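Local coordinates for protein 5-oxoprolinase subunit C (Escherichia coli, PDB 5DUD) that catalyses, as part of 5-oxoprolinase, the ATP-driven cleavage of 5-oxoproline to L-glutamate, with release of ADP and phosphate, at residues W198-Q203 with Q276-V281. Numbering follows the deposited sequence.
Sequences WQLSSQ and QPIHFV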
loop_
_atom_site.group_PDB
_atom_site.type_symbol
_atom_site.label_atom_id
_atom_site.label_comp_id
_atom_site.label_asym_id
_atom_site.label_seq_id
_atom_site.Cartn_x
_atom_site.Cartn_y
_atom_site.Cartn_z
ATOM N N TRP A 198 14.934 -4.942 -17.300
ATOM C CA TRP A 198 13.474 -4.866 -17.230
ATOM C C TRP A 198 12.979 -3.471 -17.596
ATOM O O TRP A 198 13.340 -2.516 -16.919
ATOM C CB TRP A 198 13.026 -5.242 -15.818
ATOM C CG TRP A 198 13.391 -6.654 -15.487
ATOM C CD1 TRP A 198 14.563 -7.084 -14.940
ATOM C CD2 TRP A 198 12.697 -7.827 -15.922
ATOM N NE1 TRP A 198 14.601 -8.457 -14.925
ATOM C CE2 TRP A 198 13.467 -8.940 -15.524
ATOM C CE3 TRP A 198 11.473 -8.048 -16.565
ATOM C CZ2 TRP A 198 13.047 -10.255 -15.747
ATOM C CZ3 TRP A 198 11.067 -9.350 -16.800
ATOM C CH2 TRP A 198 11.845 -10.436 -16.384
ATOM N N GLN A 199 12.161 -3.353 -18.663
ATOM C CA GLN A 199 11.631 -2.067 -19.120
ATOM C C GLN A 199 10.353 -1.720 -18.359
ATOM O O GLN A 199 9.485 -2.576 -18.211
ATOM C CB GLN A 199 11.362 -2.100 -20.636
ATOM C CG GLN A 199 11.386 -0.709 -21.288
ATOM C CD GLN A 199 10.337 -0.484 -22.360
ATOM O OE1 GLN A 199 9.626 -1.396 -22.800
ATOM N NE2 GLN A 199 10.249 0.745 -22.838
ATOM N N LEU A 200 10.175 -0.444 -17.981
ATOM C CA LEU A 200 8.962 -0.012 -17.286
ATOM C C LEU A 200 7.797 0.148 -18.289
ATOM O O LEU A 200 7.994 0.624 -19.409
ATOM C CB LEU A 200 9.225 1.303 -16.523
ATOM C CG LEU A 200 8.266 1.676 -15.364
ATOM C CD1 LEU A 200 8.309 0.654 -14.237
ATOM C CD2 LEU A 200 8.604 3.072 -14.785
ATOM N N SER A 201 6.595 -0.288 -17.882
ATOM C CA SER A 201 5.389 -0.231 -18.708
ATOM C C SER A 201 4.503 0.950 -18.313
ATOM O O SER A 201 4.505 1.366 -17.156
ATOM C CB SER A 201 4.596 -1.530 -18.572
ATOM O OG SER A 201 3.996 -1.892 -19.805
ATOM N N SER A 202 3.686 1.434 -19.266
ATOM C CA SER A 202 2.739 2.545 -19.067
ATOM C C SER A 202 1.680 2.289 -17.958
ATOM O O SER A 202 1.144 3.253 -17.416
ATOM C CB SER A 202 2.013 2.862 -20.372
ATOM O OG SER A 202 1.222 1.769 -20.810
ATOM N N GLN A 203 1.376 1.012 -17.640
ATOM C CA GLN A 203 0.433 0.638 -16.569
ATOM C C GLN A 203 0.929 1.046 -15.176
ATOM O O GLN A 203 0.115 1.252 -14.268
ATOM C CB GLN A 203 0.201 -0.879 -16.572
ATOM C CG GLN A 203 -0.794 -1.335 -17.628
ATOM C CD GLN A 203 -2.218 -1.231 -17.129
ATOM O OE1 GLN A 203 -2.661 -2.027 -16.295
ATOM N NE2 GLN A 203 -2.962 -0.235 -17.597
ATOM N N GLN A 276 12.721 3.902 -19.604
ATOM C CA GLN A 276 14.080 3.463 -19.259
ATOM C C GLN A 276 14.103 2.082 -18.591
ATOM O O GLN A 276 13.180 1.748 -17.852
ATOM C CB GLN A 276 14.748 4.490 -18.327
ATOM C CG GLN A 276 15.005 5.862 -18.971
ATOM C CD GLN A 276 16.188 5.851 -19.912
ATOM O OE1 GLN A 276 17.321 6.146 -19.519
ATOM N NE2 GLN A 276 15.956 5.520 -21.176
ATOM N N PRO A 277 15.186 1.295 -18.794
ATOM C CA PRO A 277 15.263 -0.036 -18.169
ATOM C C PRO A 277 15.541 0.009 -16.663
ATOM O O PRO A 277 15.815 1.065 -16.100
ATOM C CB PRO A 277 16.412 -0.707 -18.928
ATOM C CG PRO A 277 17.279 0.405 -19.361
ATOM C CD PRO A 277 16.367 1.557 -19.644
ATOM N N ILE A 278 15.442 -1.171 -16.014
ATOM C CA ILE A 278 15.697 -1.387 -14.580
ATOM C C ILE A 278 16.497 -2.682 -14.413
ATOM O O ILE A 278 16.042 -3.731 -14.871
ATOM C CB ILE A 278 14.390 -1.457 -13.726
ATOM C CG1 ILE A 278 13.342 -0.402 -14.148
ATOM C CG2 ILE A 278 14.732 -1.320 -12.229
ATOM C CD1 ILE A 278 11.989 -0.553 -13.464
ATOM N N HIS A 279 17.656 -2.627 -13.735
ATOM C CA HIS A 279 18.477 -3.816 -13.478
ATOM C C HIS A 279 18.359 -4.226 -12.021
ATOM O O HIS A 279 18.376 -3.371 -11.136
ATOM C CB HIS A 279 19.955 -3.566 -13.820
ATOM C CG HIS A 279 20.197 -3.184 -15.248
ATOM N ND1 HIS A 279 20.328 -1.861 -15.626
ATOM C CD2 HIS A 279 20.331 -3.963 -16.345
ATOM C CE1 HIS A 279 20.541 -1.873 -16.931
ATOM N NE2 HIS A 279 20.558 -3.119 -17.407
ATOM N N PHE A 280 18.257 -5.535 -11.762
ATOM C CA PHE A 280 18.187 -6.060 -10.400
ATOM C C PHE A 280 19.547 -6.637 -10.007
ATOM O O PHE A 280 20.182 -7.324 -10.808
ATOM C CB PHE A 280 17.088 -7.121 -10.258
ATOM C CG PHE A 280 15.682 -6.577 -10.357
ATOM C CD1 PHE A 280 15.155 -5.784 -9.350
ATOM C CD2 PHE A 280 14.865 -6.906 -11.429
ATOM C CE1 PHE A 280 13.852 -5.293 -9.435
ATOM C CE2 PHE A 280 13.561 -6.419 -11.510
ATOM C CZ PHE A 280 13.063 -5.617 -10.512
ATOM N N VAL A 281 19.987 -6.352 -8.778
ATOM C CA VAL A 281 21.252 -6.837 -8.228
ATOM C C VAL A 281 20.931 -7.827 -7.102
ATOM O O VAL A 281 20.127 -7.510 -6.228
ATOM C CB VAL A 281 22.121 -5.648 -7.730
ATOM C CG1 VAL A 281 23.314 -6.133 -6.901
ATOM C CG2 VAL A 281 22.594 -4.787 -8.892
#
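Trp198 and Ile278 face each other as an antiparallel hydrogen-bonded pair, joining strand 198-200 to strand 277-282 within a mixed sheet of the cyclophilin-like carboxyltransferase domain. The pairing illustrates how a short antiparallel join can rest on one hydrogen-bonded pair, one non-hydrogen-bonded pair and a few large side chains. Trp198 N donates to Ile278 O at 2.9 Å. The return bond, from Ile278 N to Trp198 O, is weak and bent at the hydrogen, and the same carbonyl oxygen also receives a CA-H...O contact from Pro277 CA at 3.4 Å. Gln199 and Pro277 follow as the non-hydrogen-bonded pair, and the axes of the short segments 198-200 and 277-281 run at 139°, well off strict antiparallel. On its other side strand 198-200 pairs with strand 208-212, while strand 277-282 bonds to strand 173-178.

The apolar contact lies on the face that carries Trp198 and Ile278. Trp198 holds CG anti to its carbonyl carbon (chi1 -63°). The pyrrole atoms CD1 and NE1 of the indole lie nearest Phe280, and CD1 comes 3.5 Å from Phe280 CD2. The two rings meet obliquely, their planes at 53°, and Phe193 stacks on Phe280. Ile278 O lies at the indole edge, near the ring plane. An alanine in place of Trp198 removes the indole and would probably leave CD2 and CE2 of Phe280 without their aromatic neighbour on this side. Farther along, Leu200 and Ile278 touch through their branch ends, methyl CD1 of Leu200 lying 3.9 Å from CD1 of Ile278.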